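Local coordinates for protein staphylococcal superantigen-like 1 (Staphylococcus aureus, PDB 4O1N) that probably promotes virulence by proteolytically cleaving host proteins, including collagens and the cytokines IL8, IL17A and interferon-gamma, at residues A[23-31]-A[161-169]. Residues are numbered along the deposited sequence; the frame is centred on the assembly and turned at random.
Sequences SESELKHYY and LYSNGLKQG
With chi1 of Y162 at -74°, CG stands opposite the carbonyl carbon and the phenol is carried against helix 24-31, where one face of the ring meets L27. E24 extends the other way: its CG is anti to the backbone N (chi1 -171°) and the rest of the chain runs straight on, past Y162 and into the loop 161-169. The two side chains thus slide by one another in opposite senses, E24 CG lying 3.8 Å from Y162 CB. Over the phenol the contact is a CH-pi interaction, with L27 CB 3.9 Å from the Y162 ring centroid and almost exactly on the ring normal. L27 CD1 extends the apolar patch, reaching 3.7 Å from Y162 CE1, while L161 CG covers the opposite face; the ring illustrates how an aromatic group can be sandwiched by aliphatic ones while its hydroxyl is tied elsewhere. Beyond the contact, Y162 OH is hydrogen-bonded to L185 O and to R152 of helix 144-159. As in the two-domain superantigen family, the N-terminal helix, which comes before the OB-fold strands in sequence, packs on a loop of the C-terminal beta-grasp domain, here the one between its long helix 144-159 and strand 171-175. The E24 carboxylate, turned 73° from the Y162 ring plane, enters the bend at N164 and G165; its OE2 is modelled against G165 CA and Y162 O with no hydrogen bond across the contact to hold it, so its exact place is doubtful. K167, bent at chi3, swings its amine toward the start of the helix, yet K167 NZ remains 5.3 Å from E24 OE1, a separation at which opposite charges may still attract without touching.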
ATOM      1  N   SER A  23      12.767 -14.061  -5.707  1.00 45.19           N
ATOM      2  CA  SER A  23      12.195 -15.177  -6.544  1.00 46.24           C
ATOM      3  C   SER A  23      10.771 -14.969  -7.022  1.00 48.79           C
ATOM      4  O   SER A  23       9.899 -14.516  -6.258  1.00 45.65           O
ATOM      5  CB  SER A  23      12.145 -16.467  -5.770  1.00 48.42           C
ATOM      6  OG  SER A  23      11.199 -17.343  -6.358  1.00 49.33           O
ATOM      7  N   GLU A  24      10.520 -15.416  -8.252  1.00 50.06           N
ATOM      8  CA  GLU A  24       9.281 -15.116  -8.986  1.00 50.11           C
ATOM      9  C   GLU A  24       8.013 -15.651  -8.299  1.00 53.35           C
ATOM     10  O   GLU A  24       7.049 -14.906  -8.081  1.00 56.31           O
ATOM     11  CB  GLU A  24       9.382 -15.666 -10.416  1.00 49.11           C
ATOM     12  CG  GLU A  24       8.267 -15.262 -11.366  1.00 48.32           C
ATOM     13  CD  GLU A  24       8.293 -16.039 -12.684  1.00 49.42           C
ATOM     14  OE1 GLU A  24       9.008 -17.056 -12.755  1.00 51.12           O
ATOM     15  OE2 GLU A  24       7.604 -15.636 -13.655  1.00 46.51           O
ATOM     16  N   SER A  25       7.994 -16.939  -7.976  1.00 53.96           N
ATOM     17  CA  SER A  25       6.787 -17.561  -7.403  1.00 52.70           C
ATOM     18  C   SER A  25       6.454 -17.052  -5.978  1.00 49.44           C
ATOM     19  O   SER A  25       5.295 -17.035  -5.549  1.00 45.28           O
ATOM     20  CB  SER A  25       6.978 -19.072  -7.372  1.00 54.93           C
ATOM     21  OG  SER A  25       8.043 -19.415  -6.506  1.00 56.08           O
ATOM     22  N   GLU A  26       7.491 -16.660  -5.249  1.00 47.90           N
ATOM     23  CA  GLU A  26       7.352 -16.118  -3.899  1.00 47.18           C
ATOM     24  C   GLU A  26       6.749 -14.717  -3.943  1.00 44.74           C
ATOM     25  O   GLU A  26       5.899 -14.360  -3.125  1.00 44.54           O
ATOM     26  CB  GLU A  26       8.714 -16.108  -3.179  1.00 50.11           C
ATOM     27  CG  GLU A  26       9.307 -17.512  -2.988  1.00 53.83           C
ATOM     28  CD  GLU A  26      10.823 -17.518  -2.889  1.00 57.63           C
ATOM     29  OE1 GLU A  26      11.396 -16.851  -2.001  1.00 64.20           O
ATOM     30  OE2 GLU A  26      11.448 -18.197  -3.712  1.00 58.41           O
ATOM     31  N   LEU A  27       7.172 -13.936  -4.928  1.00 43.32           N
ATOM     32  CA  LEU A  27       6.643 -12.606  -5.125  1.00 39.33           C
ATOM     33  C   LEU A  27       5.162 -12.661  -5.482  1.00 37.35           C
ATOM     34  O   LEU A  27       4.364 -11.879  -4.948  1.00 36.24           O
ATOM     35  CB  LEU A  27       7.440 -11.877  -6.196  1.00 39.16           C
ATOM     36  CG  LEU A  27       8.841 -11.411  -5.813  1.00 38.69           C
ATOM     37  CD1 LEU A  27       9.604 -11.077  -7.073  1.00 40.03           C
ATOM     38  CD2 LEU A  27       8.808 -10.186  -4.928  1.00 39.26           C
ATOM     39  N   LYS A  28       4.781 -13.598  -6.341  1.00 36.21           N
ATOM     40  CA  LYS A  28       3.381 -13.766  -6.654  1.00 38.18           C
ATOM     41  C   LYS A  28       2.601 -14.202  -5.435  1.00 36.69           C
ATOM     42  O   LYS A  28       1.493 -13.773  -5.253  1.00 37.30           O
ATOM     43  CB  LYS A  28       3.135 -14.764  -7.776  1.00 43.74           C
ATOM     44  CG  LYS A  28       1.638 -14.891  -8.128  1.00 50.84           C
ATOM     45  CD  LYS A  28       1.367 -15.675  -9.404  1.00 55.18           C
ATOM     46  CE  LYS A  28       2.106 -16.991  -9.384  1.00 59.98           C
ATOM     47  NZ  LYS A  28       1.469 -17.977 -10.290  1.00 65.51           N
ATOM     48  N   HIS A  29       3.155 -15.078  -4.616  1.00 38.51           N
ATOM     49  CA  HIS A  29       2.478 -15.494  -3.382  1.00 40.22           C
ATOM     50  C   HIS A  29       2.183 -14.278  -2.528  1.00 37.79           C
ATOM     51  O   HIS A  29       1.022 -14.029  -2.142  1.00 39.27           O
ATOM     52  CB  HIS A  29       3.349 -16.477  -2.585  1.00 41.75           C
ATOM     53  CG  HIS A  29       2.701 -17.007  -1.337  1.00 41.88           C
ATOM     54  ND1 HIS A  29       1.546 -17.769  -1.355  1.00 43.21           N
ATOM     55  CD2 HIS A  29       3.076 -16.925  -0.041  1.00 41.60           C
ATOM     56  CE1 HIS A  29       1.227 -18.114  -0.120  1.00 42.71           C
ATOM     57  NE2 HIS A  29       2.139 -17.615   0.697  1.00 44.29           N
ATOM     58  N   TYR A  30       3.240 -13.521  -2.264  1.00 33.22           N
ATOM     59  CA  TYR A  30       3.129 -12.382  -1.397  1.00 32.54           C
ATOM     60  C   TYR A  30       2.067 -11.404  -1.915  1.00 32.55           C
ATOM     61  O   TYR A  30       1.200 -10.972  -1.158  1.00 31.04           O
ATOM     62  CB  TYR A  30       4.469 -11.694  -1.248  1.00 31.10           C
ATOM     63  CG  TYR A  30       4.431 -10.562  -0.276  1.00 31.48           C
ATOM     64  CD1 TYR A  30       4.626 -10.779   1.078  1.00 31.86           C
ATOM     65  CD2 TYR A  30       4.189  -9.263  -0.696  1.00 31.41           C
ATOM     66  CE1 TYR A  30       4.582  -9.742   1.995  1.00 31.09           C
ATOM     67  CE2 TYR A  30       4.145  -8.210   0.226  1.00 31.26           C
ATOM     68  CZ  TYR A  30       4.345  -8.464   1.567  1.00 30.00           C
ATOM     69  OH  TYR A  30       4.314  -7.444   2.467  1.00 29.07           O
ATOM     70  N   TYR A  31       2.126 -11.074  -3.201  1.00 32.75           N
ATOM     71  CA  TYR A  31       1.234 -10.055  -3.737  1.00 31.90           C
ATOM     72  C   TYR A  31      -0.148 -10.569  -4.116  1.00 31.23           C
ATOM     73  O   TYR A  31      -0.953  -9.786  -4.602  1.00 31.00           O
ATOM     74  CB  TYR A  31       1.911  -9.293  -4.891  1.00 32.13           C
ATOM     75  CG  TYR A  31       2.899  -8.276  -4.354  1.00 33.20           C
ATOM     76  CD1 TYR A  31       2.459  -7.108  -3.769  1.00 34.08           C
ATOM     77  CD2 TYR A  31       4.264  -8.523  -4.360  1.00 32.73           C
ATOM     78  CE1 TYR A  31       3.359  -6.192  -3.257  1.00 35.09           C
ATOM     79  CE2 TYR A  31       5.161  -7.625  -3.847  1.00 32.87           C
ATOM     80  CZ  TYR A  31       4.709  -6.459  -3.293  1.00 34.49           C
ATOM     81  OH  TYR A  31       5.602  -5.553  -2.761  1.00 36.20           O
ATOM     82  N   LEU A 161       2.669 -10.364 -15.086  1.00 39.93           N
ATOM     83  CA  LEU A 161       3.608 -10.343 -13.955  1.00 42.63           C
ATOM     84  C   LEU A 161       2.986 -11.374 -13.009  1.00 46.61           C
ATOM     85  O   LEU A 161       1.787 -11.620 -13.113  1.00 53.46           O
ATOM     86  CB  LEU A 161       3.570  -8.956 -13.311  1.00 38.18           C
ATOM     87  CG  LEU A 161       4.655  -8.608 -12.308  1.00 38.42           C
ATOM     88  CD1 LEU A 161       5.958  -8.341 -13.035  1.00 39.52           C
ATOM     89  CD2 LEU A 161       4.270  -7.390 -11.500  1.00 37.44           C
ATOM     90  N   TYR A 162       3.687 -12.089 -12.150  1.00 48.36           N
ATOM     91  CA  TYR A 162       5.055 -12.529 -12.230  1.00 46.25           C
ATOM     92  C   TYR A 162       4.965 -13.945 -12.828  1.00 50.01           C
ATOM     93  O   TYR A 162       5.236 -14.934 -12.151  1.00 49.16           O
ATOM     94  CB  TYR A 162       5.593 -12.665 -10.777  1.00 43.98           C
ATOM     95  CG  TYR A 162       5.869 -11.347 -10.077  1.00 39.74           C
ATOM     96  CD1 TYR A 162       7.106 -10.748 -10.198  1.00 36.71           C
ATOM     97  CD2 TYR A 162       4.897 -10.695  -9.330  1.00 36.01           C
ATOM     98  CE1 TYR A 162       7.396  -9.556  -9.596  1.00 34.77           C
ATOM     99  CE2 TYR A 162       5.188  -9.486  -8.724  1.00 34.91           C
ATOM    100  CZ  TYR A 162       6.456  -8.925  -8.867  1.00 33.37           C
ATOM    101  OH  TYR A 162       6.803  -7.715  -8.317  1.00 29.34           O
ATOM    102  N   SER A 163       4.519 -14.054 -14.071  1.00 51.18           N
ATOM    103  CA  SER A 163       4.420 -15.347 -14.730  1.00 51.91           C
ATOM    104  C   SER A 163       5.517 -15.428 -15.800  1.00 56.39           C
ATOM    105  O   SER A 163       5.783 -14.446 -16.511  1.00 50.55           O
ATOM    106  CB  SER A 163       3.030 -15.545 -15.366  1.00 51.35           C
ATOM    107  OG  SER A 163       2.192 -16.367 -14.567  1.00 46.48           O
ATOM    108  N   ASN A 164       6.151 -16.601 -15.883  1.00 60.97           N
ATOM    109  CA  ASN A 164       7.152 -16.940 -16.913  1.00 62.19           C
ATOM    110  C   ASN A 164       8.004 -15.859 -17.633  1.00 58.98           C
ATOM    111  O   ASN A 164       7.642 -15.467 -18.736  1.00 50.70           O
ATOM    112  CB  ASN A 164       6.426 -17.709 -18.046  1.00 68.36           C
ATOM    113  CG  ASN A 164       5.222 -16.954 -18.599  1.00 70.01           C
ATOM    114  OD1 ASN A 164       5.355 -15.838 -19.101  1.00 76.32           O
ATOM    115  ND2 ASN A 164       4.045 -17.566 -18.522  1.00 72.37           N
ATOM    116  N   GLY A 165       9.094 -15.314 -17.106  1.00 59.48           N
ATOM    117  CA  GLY A 165       9.273 -14.899 -15.765  1.00 59.68           C
ATOM    118  C   GLY A 165       9.726 -13.433 -15.823  1.00 59.94           C
ATOM    119  O   GLY A 165      10.765 -13.111 -15.278  1.00 64.70           O
ATOM    120  N   LEU A 166       9.070 -12.592 -16.632  1.00 58.85           N
ATOM    121  CA  LEU A 166       8.520 -11.300 -16.176  1.00 58.18           C
ATOM    122  C   LEU A 166       8.655 -11.057 -14.674  1.00 54.76           C
ATOM    123  O   LEU A 166       7.767 -11.408 -13.921  1.00 50.55           O
ATOM    124  CB  LEU A 166       7.032 -11.281 -16.513  1.00 60.36           C
ATOM    125  CG  LEU A 166       6.558 -10.655 -17.814  1.00 63.54           C
ATOM    126  CD1 LEU A 166       5.197 -11.226 -18.184  1.00 66.61           C
ATOM    127  CD2 LEU A 166       6.471  -9.150 -17.664  1.00 64.92           C
ATOM    128  N   LYS A 167       9.757 -10.443 -14.252  1.00 54.62           N
ATOM    129  CA  LYS A 167      10.038 -10.267 -12.839  1.00 53.41           C
ATOM    130  C   LYS A 167      10.844  -9.010 -12.482  1.00 52.74           C
ATOM    131  O   LYS A 167      11.412  -8.940 -11.384  1.00 57.16           O
ATOM    132  CB  LYS A 167      10.763 -11.521 -12.318  1.00 59.90           C
ATOM    133  CG  LYS A 167      12.098 -11.820 -12.998  1.00 63.07           C
ATOM    134  CD  LYS A 167      12.580 -13.247 -12.753  1.00 66.87           C
ATOM    135  CE  LYS A 167      13.127 -13.409 -11.341  1.00 72.76           C
ATOM    136  NZ  LYS A 167      13.490 -14.817 -11.009  1.00 75.44           N
ATOM    137  N   GLN A 168      10.886  -8.019 -13.377  1.00 51.45           N
ATOM    138  CA  GLN A 168      11.607  -6.744 -13.138  1.00 49.72           C
ATOM    139  C   GLN A 168      10.890  -5.576 -13.861  1.00 43.84           C
ATOM    140  O   GLN A 168       9.946  -5.843 -14.600  1.00 38.78           O
ATOM    141  CB  GLN A 168      13.037  -6.849 -13.705  1.00 55.60           C
ATOM    142  CG  GLN A 168      13.627  -8.266 -13.771  1.00 60.28           C
ATOM    143  CD  GLN A 168      15.154  -8.319 -13.689  1.00 64.19           C
ATOM    144  OE1 GLN A 168      15.838  -7.297 -13.709  1.00 71.05           O
ATOM    145  NE2 GLN A 168      15.686  -9.521 -13.576  1.00 65.75           N
ATOM    146  N   GLY A 169      11.244  -4.303 -13.638  1.00 41.01           N
ATOM    147  CA  GLY A 169      11.234  -3.582 -12.361  1.00 41.79           C
ATOM    148  C   GLY A 169      10.475  -2.285 -12.597  1.00 41.82           C
ATOM    149  O   GLY A 169       9.863  -2.122 -13.623  1.00 43.34           O
TER